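Local coordinates for protein glycerate 2-kinase (Pyrococcus horikoshii, PDB 1X3L) that catalyses the ATP-dependent phosphorylation of D-glycerate to 2-phosphoglycerate, using magnesium as its preferred divalent metal, at residues Val169-Ser174 against Asn201-Ala206; Gly208-Asp213 against Val260-Ile265; Gly327-Val332 against Ala364-Gly369; Gly342-Ile347 against Val425-Ile430. All coordinates share one frame; numbering follows the deposited sequence.

Contact 1: Val169-Ser174 against Asn201-Ala206; sequences VRKHIS and NLEAIA. With SO4 (sulfate ion), chain B.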
loop_
_atom_site.group_PDB
_atom_site.type_symbol
_atom_site.label_atom_id
_atom_site.label_comp_id
_atom_site.label_asym_id
_atom_site.label_seq_id
_atom_site.Cartn_x
_atom_site.Cartn_y
_atom_site.Cartn_z
ATOM N N VAL A 169 2.303 -14.492 -16.190
ATOM C CA VAL A 169 2.942 -14.332 -17.481
ATOM C C VAL A 169 4.046 -13.285 -17.390
ATOM O O VAL A 169 5.165 -13.535 -17.823
ATOM C CB VAL A 169 1.925 -13.919 -18.571
ATOM C CG1 VAL A 169 2.642 -13.676 -19.889
ATOM C CG2 VAL A 169 0.880 -15.012 -18.747
ATOM N N ARG A 170 3.740 -12.125 -16.808
ATOM C CA ARG A 170 4.731 -11.055 -16.688
ATOM C C ARG A 170 5.950 -11.468 -15.864
ATOM O O ARG A 170 7.087 -11.119 -16.205
ATOM C CB ARG A 170 4.104 -9.787 -16.089
ATOM C CG ARG A 170 3.051 -9.121 -16.984
ATOM C CD ARG A 170 2.601 -7.745 -16.460
ATOM N NE ARG A 170 2.092 -7.804 -15.090
ATOM C CZ ARG A 170 2.842 -7.654 -14.001
ATOM N NH1 ARG A 170 4.145 -7.425 -14.109
ATOM N NH2 ARG A 170 2.292 -7.751 -12.798
ATOM N N LYS A 171 5.723 -12.210 -14.784
ATOM C CA LYS A 171 6.831 -12.661 -13.950
ATOM C C LYS A 171 7.775 -13.585 -14.722
ATOM O O LYS A 171 8.973 -13.638 -14.430
ATOM C CB LYS A 171 6.313 -13.384 -12.701
ATOM C CG LYS A 171 5.679 -12.457 -11.665
ATOM C CD LYS A 171 5.232 -13.211 -10.416
ATOM C CE LYS A 171 4.670 -12.238 -9.383
ATOM N NZ LYS A 171 4.438 -12.877 -8.060
ATOM N N HIS A 172 7.242 -14.302 -15.708
ATOM C CA HIS A 172 8.065 -15.223 -16.489
ATOM C C HIS A 172 8.734 -14.648 -17.737
ATOM O O HIS A 172 9.270 -15.398 -18.551
ATOM C CB HIS A 172 7.264 -16.477 -16.853
ATOM C CG HIS A 172 7.047 -17.400 -15.692
ATOM N ND1 HIS A 172 6.070 -17.186 -14.742
ATOM C CD2 HIS A 172 7.737 -18.490 -15.281
ATOM C CE1 HIS A 172 6.171 -18.102 -13.796
ATOM N NE2 HIS A 172 7.174 -18.905 -14.098
ATOM N N ILE A 173 8.701 -13.328 -17.895
ATOM C CA ILE A 173 9.363 -12.680 -19.028
ATOM C C ILE A 173 10.104 -11.451 -18.527
ATOM O O ILE A 173 10.415 -10.536 -19.290
ATOM C CB ILE A 173 8.381 -12.261 -20.143
ATOM C CG1 ILE A 173 7.263 -11.389 -19.574
ATOM C CG2 ILE A 173 7.829 -13.501 -20.832
ATOM C CD1 ILE A 173 6.299 -10.889 -20.632
ATOM N N SER A 174 10.389 -11.457 -17.229
ATOM C CA SER A 174 11.107 -10.375 -16.580
ATOM C C SER A 174 12.329 -10.940 -15.865
ATOM O O SER A 174 12.255 -11.990 -15.238
ATOM C CB SER A 174 10.204 -9.676 -15.562
ATOM O OG SER A 174 10.964 -8.828 -14.717
ATOM N N ASN A 201 -0.584 -9.055 0.348
ATOM C CA ASN A 201 0.021 -10.175 -0.362
ATOM C C ASN A 201 1.246 -9.629 -1.097
ATOM O O ASN A 201 1.124 -8.860 -2.052
ATOM C CB ASN A 201 -0.985 -10.777 -1.345
ATOM C CG ASN A 201 -0.357 -11.794 -2.279
ATOM O OD1 ASN A 201 0.560 -12.525 -1.902
ATOM N ND2 ASN A 201 -0.862 -11.853 -3.504
ATOM N N LEU A 202 2.427 -10.027 -0.636
ATOM C CA LEU A 202 3.686 -9.560 -1.205
ATOM C C LEU A 202 3.936 -9.962 -2.661
ATOM O O LEU A 202 4.664 -9.277 -3.381
ATOM C CB LEU A 202 4.848 -10.037 -0.329
ATOM C CG LEU A 202 4.775 -9.641 1.155
ATOM C CD1 LEU A 202 5.980 -10.199 1.904
ATOM C CD2 LEU A 202 4.726 -8.120 1.287
ATOM N N GLU A 203 3.337 -11.068 -3.089
ATOM C CA GLU A 203 3.511 -11.550 -4.458
ATOM C C GLU A 203 3.077 -10.536 -5.502
ATOM O O GLU A 203 3.612 -10.511 -6.610
ATOM C CB GLU A 203 2.725 -12.849 -4.674
ATOM C CG GLU A 203 3.444 -14.100 -4.212
ATOM C CD GLU A 203 2.631 -15.367 -4.443
ATOM O OE1 GLU A 203 1.951 -15.463 -5.490
ATOM O OE2 GLU A 203 2.681 -16.276 -3.586
ATOM N N ALA A 204 2.116 -9.696 -5.138
ATOM C CA ALA A 204 1.573 -8.694 -6.044
ATOM C C ALA A 204 2.333 -7.374 -6.074
ATOM O O ALA A 204 2.448 -6.750 -7.133
ATOM C CB ALA A 204 0.104 -8.430 -5.694
ATOM N N ILE A 205 2.845 -6.945 -4.924
ATOM C CA ILE A 205 3.567 -5.675 -4.842
ATOM C C ILE A 205 4.823 -5.638 -5.720
ATOM O O ILE A 205 5.782 -6.378 -5.491
ATOM C CB ILE A 205 3.943 -5.350 -3.379
ATOM C CG1 ILE A 205 2.668 -5.282 -2.526
ATOM C CG2 ILE A 205 4.686 -4.027 -3.317
ATOM C CD1 ILE A 205 2.919 -5.010 -1.057
ATOM N N ALA A 206 4.796 -4.765 -6.729
ATOM C CA ALA A 206 5.898 -4.603 -7.675
ATOM C C ALA A 206 6.189 -5.919 -8.391
ATOM O O ALA A 206 7.244 -6.086 -9.001
ATOM C CB ALA A 206 7.154 -4.111 -6.954
HETATM S S SO4 B . 2.551 -2.198 -8.422
HETATM O O1 SO4 B . 2.742 -3.603 -8.024
HETATM O O2 SO4 B . 1.276 -2.083 -9.148
HETATM O O3 SO4 B . 3.659 -1.756 -9.290
HETATM O O4 SO4 B . 2.516 -1.343 -7.223
#

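Contact 2: Gly208-Asp213 against Val260-Ile265; sequences GPTVKD and VHNFLI. With EDO (1,2-ethanediol), chain D.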
loop_
_atom_site.group_PDB
_atom_site.type_symbol
_atom_site.label_atom_id
_atom_site.label_comp_id
_atom_site.label_asym_id
_atom_site.label_seq_id
_atom_site.Cartn_x
_atom_site.Cartn_y
_atom_site.Cartn_z
ATOM N N GLY A 208 6.424 -8.883 -6.888
ATOM C CA GLY A 208 7.274 -9.696 -6.032
ATOM C C GLY A 208 8.665 -10.041 -6.518
ATOM O O GLY A 208 8.978 -11.218 -6.709
ATOM N N PRO A 209 9.536 -9.039 -6.707
ATOM C CA PRO A 209 10.904 -9.278 -7.172
ATOM C C PRO A 209 11.791 -9.988 -6.140
ATOM O O PRO A 209 12.841 -10.527 -6.493
ATOM C CB PRO A 209 11.404 -7.870 -7.507
ATOM C CG PRO A 209 10.676 -7.017 -6.503
ATOM C CD PRO A 209 9.274 -7.594 -6.554
ATOM N N THR A 210 11.371 -9.993 -4.875
ATOM C CA THR A 210 12.151 -10.646 -3.817
ATOM C C THR A 210 11.379 -11.729 -3.050
ATOM O O THR A 210 11.831 -12.202 -2.003
ATOM C CB THR A 210 12.684 -9.620 -2.780
ATOM O OG1 THR A 210 11.592 -9.098 -2.011
ATOM C CG2 THR A 210 13.393 -8.469 -3.480
ATOM N N VAL A 211 10.213 -12.119 -3.556
ATOM C CA VAL A 211 9.431 -13.158 -2.900
ATOM C C VAL A 211 9.220 -14.332 -3.844
ATOM O O VAL A 211 9.303 -14.190 -5.065
ATOM C CB VAL A 211 8.047 -12.637 -2.436
ATOM C CG1 VAL A 211 8.226 -11.572 -1.359
ATOM C CG2 VAL A 211 7.278 -12.081 -3.616
ATOM N N LYS A 212 8.942 -15.496 -3.274
ATOM C CA LYS A 212 8.730 -16.685 -4.083
ATOM C C LYS A 212 7.579 -16.514 -5.060
ATOM O O LYS A 212 6.668 -15.718 -4.836
ATOM C CB LYS A 212 8.459 -17.898 -3.187
ATOM C CG LYS A 212 9.621 -18.265 -2.272
ATOM C CD LYS A 212 9.401 -19.617 -1.597
ATOM C CE LYS A 212 8.223 -19.584 -0.634
ATOM N NZ LYS A 212 8.426 -18.566 0.439
ATOM N N ASP A 213 7.651 -17.259 -6.157
ATOM C CA ASP A 213 6.618 -17.263 -7.184
ATOM C C ASP A 213 6.371 -18.724 -7.551
ATOM O O ASP A 213 7.163 -19.341 -8.264
ATOM C CB ASP A 213 7.055 -16.492 -8.429
ATOM C CG ASP A 213 6.158 -16.773 -9.626
ATOM O OD1 ASP A 213 4.957 -17.056 -9.413
ATOM O OD2 ASP A 213 6.640 -16.709 -10.778
ATOM N N VAL A 260 18.060 -13.779 2.154
ATOM C CA VAL A 260 17.216 -12.648 1.766
ATOM C C VAL A 260 15.988 -12.619 2.672
ATOM O O VAL A 260 15.197 -13.561 2.696
ATOM C CB VAL A 260 16.763 -12.751 0.286
ATOM C CG1 VAL A 260 15.872 -11.560 -0.073
ATOM C CG2 VAL A 260 17.979 -12.785 -0.626
ATOM N N HIS A 261 15.835 -11.526 3.411
ATOM C CA HIS A 261 14.737 -11.379 4.354
ATOM C C HIS A 261 13.767 -10.269 3.968
ATOM O O HIS A 261 14.166 -9.135 3.720
ATOM C CB HIS A 261 15.313 -11.095 5.738
ATOM C CG HIS A 261 16.419 -12.026 6.126
ATOM N ND1 HIS A 261 16.193 -13.230 6.757
ATOM C CD2 HIS A 261 17.756 -11.948 5.930
ATOM C CE1 HIS A 261 17.343 -13.853 6.936
ATOM N NE2 HIS A 261 18.308 -13.097 6.443
ATOM N N ASN A 262 12.487 -10.609 3.936
ATOM C CA ASN A 262 11.451 -9.654 3.583
ATOM C C ASN A 262 10.744 -9.122 4.822
ATOM O O ASN A 262 10.302 -9.889 5.676
ATOM C CB ASN A 262 10.447 -10.313 2.639
ATOM C CG ASN A 262 11.031 -10.571 1.263
ATOM O OD1 ASN A 262 11.277 -9.637 0.499
ATOM N ND2 ASN A 262 11.269 -11.839 0.943
ATOM N N PHE A 263 10.660 -7.799 4.909
ATOM C CA PHE A 263 10.012 -7.122 6.025
ATOM C C PHE A 263 8.960 -6.153 5.488
ATOM O O PHE A 263 9.240 -5.350 4.596
ATOM C CB PHE A 263 11.033 -6.317 6.840
ATOM C CG PHE A 263 12.146 -7.146 7.422
ATOM C CD1 PHE A 263 11.992 -7.777 8.656
ATOM C CD2 PHE A 263 13.350 -7.295 6.736
ATOM C CE1 PHE A 263 13.026 -8.543 9.201
ATOM C CE2 PHE A 263 14.391 -8.057 7.269
ATOM C CZ PHE A 263 14.230 -8.681 8.505
ATOM N N LEU A 264 7.749 -6.239 6.021
ATOM C CA LEU A 264 6.682 -5.334 5.627
ATOM C C LEU A 264 6.758 -4.264 6.718
ATOM O O LEU A 264 6.492 -4.551 7.889
ATOM C CB LEU A 264 5.332 -6.066 5.652
ATOM C CG LEU A 264 4.077 -5.281 5.242
ATOM C CD1 LEU A 264 4.251 -4.688 3.849
ATOM C CD2 LEU A 264 2.863 -6.212 5.285
ATOM N N ILE A 265 7.136 -3.042 6.347
ATOM C CA ILE A 265 7.298 -1.980 7.341
ATOM C C ILE A 265 6.245 -0.875 7.376
ATOM O O ILE A 265 6.289 0.008 8.234
ATOM C CB ILE A 265 8.688 -1.329 7.206
ATOM C CG1 ILE A 265 8.769 -0.533 5.898
ATOM C CG2 ILE A 265 9.761 -2.416 7.225
ATOM C CD1 ILE A 265 9.977 0.374 5.807
HETATM C C1 EDO D . 13.394 -14.805 -0.047
HETATM O O1 EDO D . 14.033 -15.557 1.001
HETATM C C2 EDO D . 11.984 -15.343 -0.308
HETATM O O2 EDO D . 11.190 -15.243 0.879
#

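Contact 3: Gly327-Val332 against Ala364-Gly369; sequences GGETTV and AFDTDG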
loop_
_atom_site.group_PDB
_atom_site.type_symbol
_atom_site.label_atom_id
_atom_site.label_comp_id
_atom_site.label_asym_id
_atom_site.label_seq_id
_atom_site.Cartn_x
_atom_site.Cartn_y
_atom_site.Cartn_z
ATOM N N GLY A 327 -9.908 -1.284 9.140
ATOM C CA GLY A 327 -9.083 -0.919 8.005
ATOM C C GLY A 327 -9.438 -1.726 6.773
ATOM O O GLY A 327 -10.015 -2.817 6.875
ATOM N N GLY A 328 -9.098 -1.181 5.609
ATOM C CA GLY A 328 -9.367 -1.846 4.343
ATOM C C GLY A 328 -9.569 -0.805 3.261
ATOM O O GLY A 328 -8.879 0.210 3.232
ATOM N N GLU A 329 -10.520 -1.046 2.367
ATOM C CA GLU A 329 -10.809 -0.093 1.302
ATOM C C GLU A 329 -12.205 -0.387 0.769
ATOM O O GLU A 329 -12.425 -1.406 0.113
ATOM C CB GLU A 329 -9.778 -0.206 0.171
ATOM C CG GLU A 329 -9.847 0.950 -0.835
ATOM C CD GLU A 329 -9.079 2.202 -0.390
ATOM O OE1 GLU A 329 -9.047 2.515 0.814
ATOM O OE2 GLU A 329 -8.509 2.890 -1.259
ATOM N N THR A 330 -13.157 0.487 1.078
ATOM C CA THR A 330 -14.524 0.292 0.616
ATOM C C THR A 330 -14.696 0.965 -0.736
ATOM O O THR A 330 -13.804 1.665 -1.207
ATOM C CB THR A 330 -15.555 0.893 1.590
ATOM O OG1 THR A 330 -15.344 2.310 1.697
ATOM C CG2 THR A 330 -15.435 0.243 2.965
ATOM N N THR A 331 -15.850 0.761 -1.354
ATOM C CA THR A 331 -16.107 1.354 -2.654
ATOM C C THR A 331 -17.528 1.887 -2.768
ATOM O O THR A 331 -18.432 1.465 -2.043
ATOM C CB THR A 331 -15.886 0.326 -3.790
ATOM O OG1 THR A 331 -16.674 -0.843 -3.536
ATOM C CG2 THR A 331 -14.428 -0.072 -3.883
ATOM N N VAL A 332 -17.716 2.821 -3.687
ATOM C CA VAL A 332 -19.025 3.391 -3.924
ATOM C C VAL A 332 -19.465 2.958 -5.320
ATOM O O VAL A 332 -18.771 3.203 -6.309
ATOM C CB VAL A 332 -18.996 4.930 -3.845
ATOM C CG1 VAL A 332 -20.397 5.493 -4.087
ATOM C CG2 VAL A 332 -18.477 5.369 -2.479
ATOM N N ALA A 364 -13.510 8.449 8.984
ATOM C CA ALA A 364 -13.097 7.492 7.955
ATOM C C ALA A 364 -12.234 8.269 6.968
ATOM O O ALA A 364 -12.650 9.309 6.469
ATOM C CB ALA A 364 -14.322 6.918 7.247
ATOM N N PHE A 365 -11.039 7.767 6.681
ATOM C CA PHE A 365 -10.149 8.477 5.778
ATOM C C PHE A 365 -9.241 7.564 4.973
ATOM O O PHE A 365 -8.910 6.464 5.400
ATOM C CB PHE A 365 -9.291 9.459 6.585
ATOM C CG PHE A 365 -8.387 8.791 7.586
ATOM C CD1 PHE A 365 -7.025 8.642 7.327
ATOM C CD2 PHE A 365 -8.896 8.294 8.781
ATOM C CE1 PHE A 365 -6.185 8.006 8.246
ATOM C CE2 PHE A 365 -8.066 7.657 9.705
ATOM C CZ PHE A 365 -6.709 7.513 9.435
ATOM N N ASP A 366 -8.836 8.046 3.804
ATOM C CA ASP A 366 -7.937 7.308 2.929
ATOM C C ASP A 366 -6.540 7.866 3.217
ATOM O O ASP A 366 -6.326 9.078 3.124
ATOM C CB ASP A 366 -8.302 7.565 1.466
ATOM C CG ASP A 366 -7.770 6.496 0.534
ATOM O OD1 ASP A 366 -6.578 6.139 0.645
ATOM O OD2 ASP A 366 -8.550 6.017 -0.319
ATOM N N THR A 367 -5.598 6.995 3.567
ATOM C CA THR A 367 -4.251 7.449 3.885
ATOM C C THR A 367 -3.490 8.062 2.713
ATOM O O THR A 367 -2.423 8.636 2.917
ATOM C CB THR A 367 -3.387 6.314 4.488
ATOM O OG1 THR A 367 -3.333 5.213 3.573
ATOM C CG2 THR A 367 -3.984 5.848 5.825
ATOM N N ASP A 368 -4.013 7.954 1.492
ATOM C CA ASP A 368 -3.297 8.560 0.373
ATOM C C ASP A 368 -3.672 10.026 0.200
ATOM O O ASP A 368 -3.177 10.693 -0.703
ATOM C CB ASP A 368 -3.503 7.788 -0.945
ATOM C CG ASP A 368 -4.915 7.884 -1.485
ATOM O OD1 ASP A 368 -5.660 8.814 -1.114
ATOM O OD2 ASP A 368 -5.274 7.023 -2.315
ATOM N N GLY A 369 -4.554 10.523 1.064
ATOM C CA GLY A 369 -4.925 11.927 1.001
ATOM C C GLY A 369 -6.143 12.335 0.198
ATOM O O GLY A 369 -6.615 13.467 0.337
#

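Contact 4: Gly342-Ile347 against Val425-Ile430; sequences GPNQEI and VNSIVI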
loop_
_atom_site.group_PDB
_atom_site.type_symbol
_atom_site.label_atom_id
_atom_site.label_comp_id
_atom_site.label_asym_id
_atom_site.label_seq_id
_atom_site.Cartn_x
_atom_site.Cartn_y
_atom_site.Cartn_z
ATOM N N GLY A 342 -16.985 10.456 -2.084
ATOM C CA GLY A 342 -16.119 9.290 -2.154
ATOM C C GLY A 342 -16.475 8.248 -1.101
ATOM O O GLY A 342 -17.357 8.488 -0.280
ATOM N N PRO A 343 -15.782 7.092 -1.075
ATOM C CA PRO A 343 -16.048 6.015 -0.109
ATOM C C PRO A 343 -16.086 6.441 1.362
ATOM O O PRO A 343 -17.119 6.330 2.020
ATOM C CB PRO A 343 -14.925 5.014 -0.383
ATOM C CG PRO A 343 -14.589 5.250 -1.836
ATOM C CD PRO A 343 -14.623 6.759 -1.924
ATOM N N ASN A 344 -14.958 6.926 1.871
ATOM C CA ASN A 344 -14.879 7.316 3.279
ATOM C C ASN A 344 -15.877 8.427 3.636
ATOM O O ASN A 344 -16.441 8.465 4.722
ATOM C CB ASN A 344 -13.452 7.784 3.561
ATOM C CG ASN A 344 -12.535 6.592 3.555
ATOM O OD1 ASN A 344 -12.738 5.620 4.274
ATOM N ND2 ASN A 344 -11.504 6.671 2.697
ATOM N N GLN A 345 -16.142 9.342 2.712
ATOM C CA GLN A 345 -17.128 10.377 2.985
ATOM C C GLN A 345 -18.505 9.729 3.126
ATOM O O GLN A 345 -19.317 10.159 3.946
ATOM C CB GLN A 345 -17.149 11.404 1.861
ATOM C CG GLN A 345 -15.879 12.245 1.789
ATOM C CD GLN A 345 -15.787 13.014 0.492
ATOM O OE1 GLN A 345 -16.568 13.934 0.242
ATOM N NE2 GLN A 345 -14.840 12.628 -0.354
ATOM N N GLU A 346 -18.775 8.688 2.342
ATOM C CA GLU A 346 -20.075 8.035 2.451
ATOM C C GLU A 346 -20.174 7.173 3.710
ATOM O O GLU A 346 -21.250 7.032 4.282
ATOM C CB GLU A 346 -20.392 7.220 1.186
ATOM C CG GLU A 346 -21.019 8.087 0.095
ATOM C CD GLU A 346 -21.695 7.293 -1.016
ATOM O OE1 GLU A 346 -22.145 6.157 -0.757
ATOM O OE2 GLU A 346 -21.796 7.820 -2.149
ATOM N N ILE A 347 -19.052 6.611 4.151
ATOM C CA ILE A 347 -19.051 5.813 5.374
ATOM C C ILE A 347 -19.458 6.730 6.526
ATOM O O ILE A 347 -20.364 6.418 7.306
ATOM C CB ILE A 347 -17.646 5.260 5.702
ATOM C CG1 ILE A 347 -17.288 4.114 4.749
ATOM C CG2 ILE A 347 -17.596 4.808 7.160
ATOM C CD1 ILE A 347 -15.888 3.551 4.977
ATOM N N VAL A 425 -1.591 3.393 2.380
ATOM C CA VAL A 425 -1.801 2.075 2.960
ATOM C C VAL A 425 -3.307 1.873 3.066
ATOM O O VAL A 425 -3.802 1.191 3.959
ATOM C CB VAL A 425 -1.133 1.929 4.349
ATOM C CG1 VAL A 425 0.386 2.010 4.192
ATOM C CG2 VAL A 425 -1.630 3.001 5.296
ATOM N N ASN A 426 -4.019 2.491 2.128
ATOM C CA ASN A 426 -5.478 2.440 1.980
ATOM C C ASN A 426 -6.225 3.161 3.118
ATOM O O ASN A 426 -5.731 4.106 3.720
ATOM C CB ASN A 426 -5.901 0.971 1.930
ATOM C CG ASN A 426 -5.475 0.371 0.616
ATOM O OD1 ASN A 426 -5.622 0.968 -0.448
ATOM N ND2 ASN A 426 -4.927 -0.853 0.701
ATOM N N SER A 427 -7.453 2.737 3.405
ATOM C CA SER A 427 -8.282 3.463 4.364
ATOM C C SER A 427 -8.496 2.879 5.747
ATOM O O SER A 427 -8.382 1.673 5.962
ATOM C CB SER A 427 -9.649 3.737 3.738
ATOM O OG SER A 427 -9.515 4.488 2.545
ATOM N N ILE A 428 -8.841 3.766 6.678
ATOM C CA ILE A 428 -9.101 3.383 8.054
ATOM C C ILE A 428 -10.295 4.139 8.612
ATOM O O ILE A 428 -10.475 5.332 8.335
ATOM C CB ILE A 428 -7.900 3.688 8.968
ATOM C CG1 ILE A 428 -6.660 2.954 8.465
ATOM C CG2 ILE A 428 -8.235 3.296 10.409
ATOM C CD1 ILE A 428 -5.373 3.343 9.187
ATOM N N VAL A 429 -11.109 3.431 9.387
ATOM C CA VAL A 429 -12.260 4.026 10.033
ATOM C C VAL A 429 -12.003 3.921 11.527
ATOM O O VAL A 429 -11.730 2.837 12.041
ATOM C CB VAL A 429 -13.571 3.267 9.737
ATOM C CG1 VAL A 429 -14.729 3.980 10.417
ATOM C CG2 VAL A 429 -13.816 3.182 8.227
ATOM N N ILE A 430 -12.068 5.043 12.225
ATOM C CA ILE A 430 -11.862 5.016 13.663
ATOM C C ILE A 430 -13.186 5.373 14.324
ATOM O O ILE A 430 -13.765 6.417 14.022
ATOM C CB ILE A 430 -10.797 6.038 14.100
ATOM C CG1 ILE A 430 -9.470 5.763 13.383
ATOM C CG2 ILE A 430 -10.601 5.966 15.612
ATOM C CD1 ILE A 430 -8.362 6.785 13.720
#

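Contact 1: Val169-Ser174 against Asn201-Ala206
Lys-171 reaches lengthwise across the gap to Glu-203 and meets its backbone rather than its carboxylate. The ammonium NZ donates a hydrogen bond of 2.9 Å to Glu-203 O. It approaches at a C=O...N angle of 124° and is tilted 30° from the carbonyl plane. CG of Lys-171 stands beside its own backbone N, opposite the carbonyl carbon (chi1 -72°), and the chain is extended from there on, which gives it the length to span backbones whose nearest CA atoms, Lys-171 CA and Glu-203 CA, are 10.1 Å apart. The tip also rests against the root of the acidic side chain, with NZ of Lys-171 3.8 Å from CB of Glu-203. The carboxylate itself turns aside from the ammonium, so OE1 of Glu-203 remains 4.4 Å from Lys-171 NZ, near enough for attraction but not a salt bridge.

Lys-171 closes helix 163-171, and Glu-203 belongs to the long connection that follows strand 188-194 of the parallel alpha/beta sheet and leads to helix 217-226. The lysine thus ties a helix end to this connection by a single polar bond. Further along the connection, the backbone N of Ala-206 binds O1 of a sulfate ion at 2.7 Å. Gly-132 N, just ahead of the short helix 133-136, and Ser-134 N within its first turn bind the same ion, which probably comes from the crystallisation liquor; such a site could also receive a phosphate. Arg-170, next to the lysine on the helix, turns its NH2 to Asn-167 OD1 and Ser-207 OG.

Contact 2: Gly208-Asp213 against Val260-Ile265
The one flat group at the interface is the side-chain amide of Asn-262, and Thr-210 and Val-211 meet it at its edge and on one face. Val-211 covers that face: CG1 sits above the amide, 3.8 Å from Asn-262 ND2, the two side chains crossing at about a right angle. CG1 of Val-260 lies on the other side of the amide plane, farther off and displaced from the amide. At the polar edge Thr-210 takes both ends of the amide. Its OG1 donates to Asn-262 OD1 over a short 2.6 Å, in the carbonyl plane and on a lone pair. In return Asn-262 ND2 donates to Thr-210 O at 3.0 Å, the N-H...O angle being 159°. The acceptor lies close to the amide plane, although ND2 stands well above the plane of the threonine carbonyl. The threonine hydroxyl is brought round by a chi1 of 70°, which places OG1 between the backbone N and the carbonyl carbon.

Strand 260-266 is an outer strand of the six-stranded parallel sheet, next to strand 188-194, and the amide clasps it to the connection that leaves that neighbour. The side chain of Thr-210 also touches Ile-127, Ile-129 and Val-191 of the sheet. An ethanediol molecule, probably from the crystallisation liquor, lies nearby, its O2 3.4 Å from Asn-262 ND2. Beyond Val-211, Lys-212 forms a salt bridge with Asp-256, whose OD1 also binds the ethanediol.

Contact 3: Gly327-Val332 against Ala364-Gly369
Two acidic side chains meet where two parallel strands of the mixed sheet in the MOFRL region run out, Glu-329 just after strand 322-328 and Asp-366 at the end of strand 359-366. Strand 427-435 lies between the two, so the acids meet across the start of a third, antiparallel strand. The side chain of Asp-366 is about 11 Å from that of Lys-58, probably a substrate-binding residue.

Glu-329 OE2 comes to 3.3 Å from Asp-366 OD2, and Glu-329 OE1 to 3.7 Å from the same oxygen. No hydrogen bond links them, and the carboxylate planes are turned 76° apart, with the side chains crossing at about a right angle. Glu-329 starts with CG opposite its backbone N, then bends sharply at chi2 (83°), which swings the carboxylate round toward the aspartate. What holds it there is a bond outside the pair: OE1 of Glu-329 is hydrogen-bonded to Ser-427 OG. Asp-366 is steadied by its own chain. It opens a type I turn closed by the bond from Gly-369 N to Asp-366 O, and Thr-367 within that turn is tied through OG1 to Asn-426 O and Val-425 N. The other carboxylate oxygen of Asp-366 makes an Asx turn: Asp-368 N donates to OD1 at 3.3 Å and 167°, meeting it on the anti side and somewhat out of the carboxylate plane.

Contact 4: Gly342-Ile347 against Val425-Ile430
Asn-344 and Ser-427 use the same first torsion to face each other: CG of the asparagine (chi1 -72°) and OG of the serine (chi1 -59°) each lie opposite the carbonyl carbon and beside the backbone N. One side chain leaves the helix, the other the strand, and Asn-344 ND2 donates to Ser-427 OG at 3.0 Å. The bond is almost straight, 177° at the hydrogen, and the hydroxyl oxygen lies practically in the plane of the amide. Asn-344 OD1 lies 3.7 Å from Ser-427 CB. One turn further on, Ile-347 is extended beyond CG1 and presents its end to the strand. Its CD1 meets Val-429 CG2 tip to tip at 3.9 Å.

Helix 343-351 links strands 322-328 and 359-366, which are parallel but have strand 427-435 inserted between them, as in a split beta-alpha-beta unit. The helix packs on that inserted strand, polar at its first turn and apolar one turn later. The start of the helix has a second hold, since the two carboxylate oxygens of Asp-371 take the backbone N atoms of Asn-344 and Gln-345.

Both halves of the contact are buried, so the polar pair needs its partners inside the protein. As Ser-427 OG accepts from the amide, its own hydrogen is probably left for the carboxylate of Glu-329. The hydroxyl would then accept from the amide and donate to the acid, both of its hydrogen-bonding roles being met inside the protein.

Contacts 1 and 2 sit together in the region built on the parallel sheet. Both hold the long connection between strand 188-194 and helix 217-226, and they touch where Lys-171 CD packs on Asp-213 CG. Both are partly buried and mainly polar, one made by a lysine on a carbonyl, the other by an amide on a threonine. Contacts 3 and 4 have centres only about 3 Å apart and share the mixed sheet. Contact 4, fully buried, adds an apolar pair, whereas contact 3, partly buried, sets two carboxylates close together. The two regions remain apart: centres of contacts 1 and 2 lie about 25 to 28 Å from those of contacts 3 and 4.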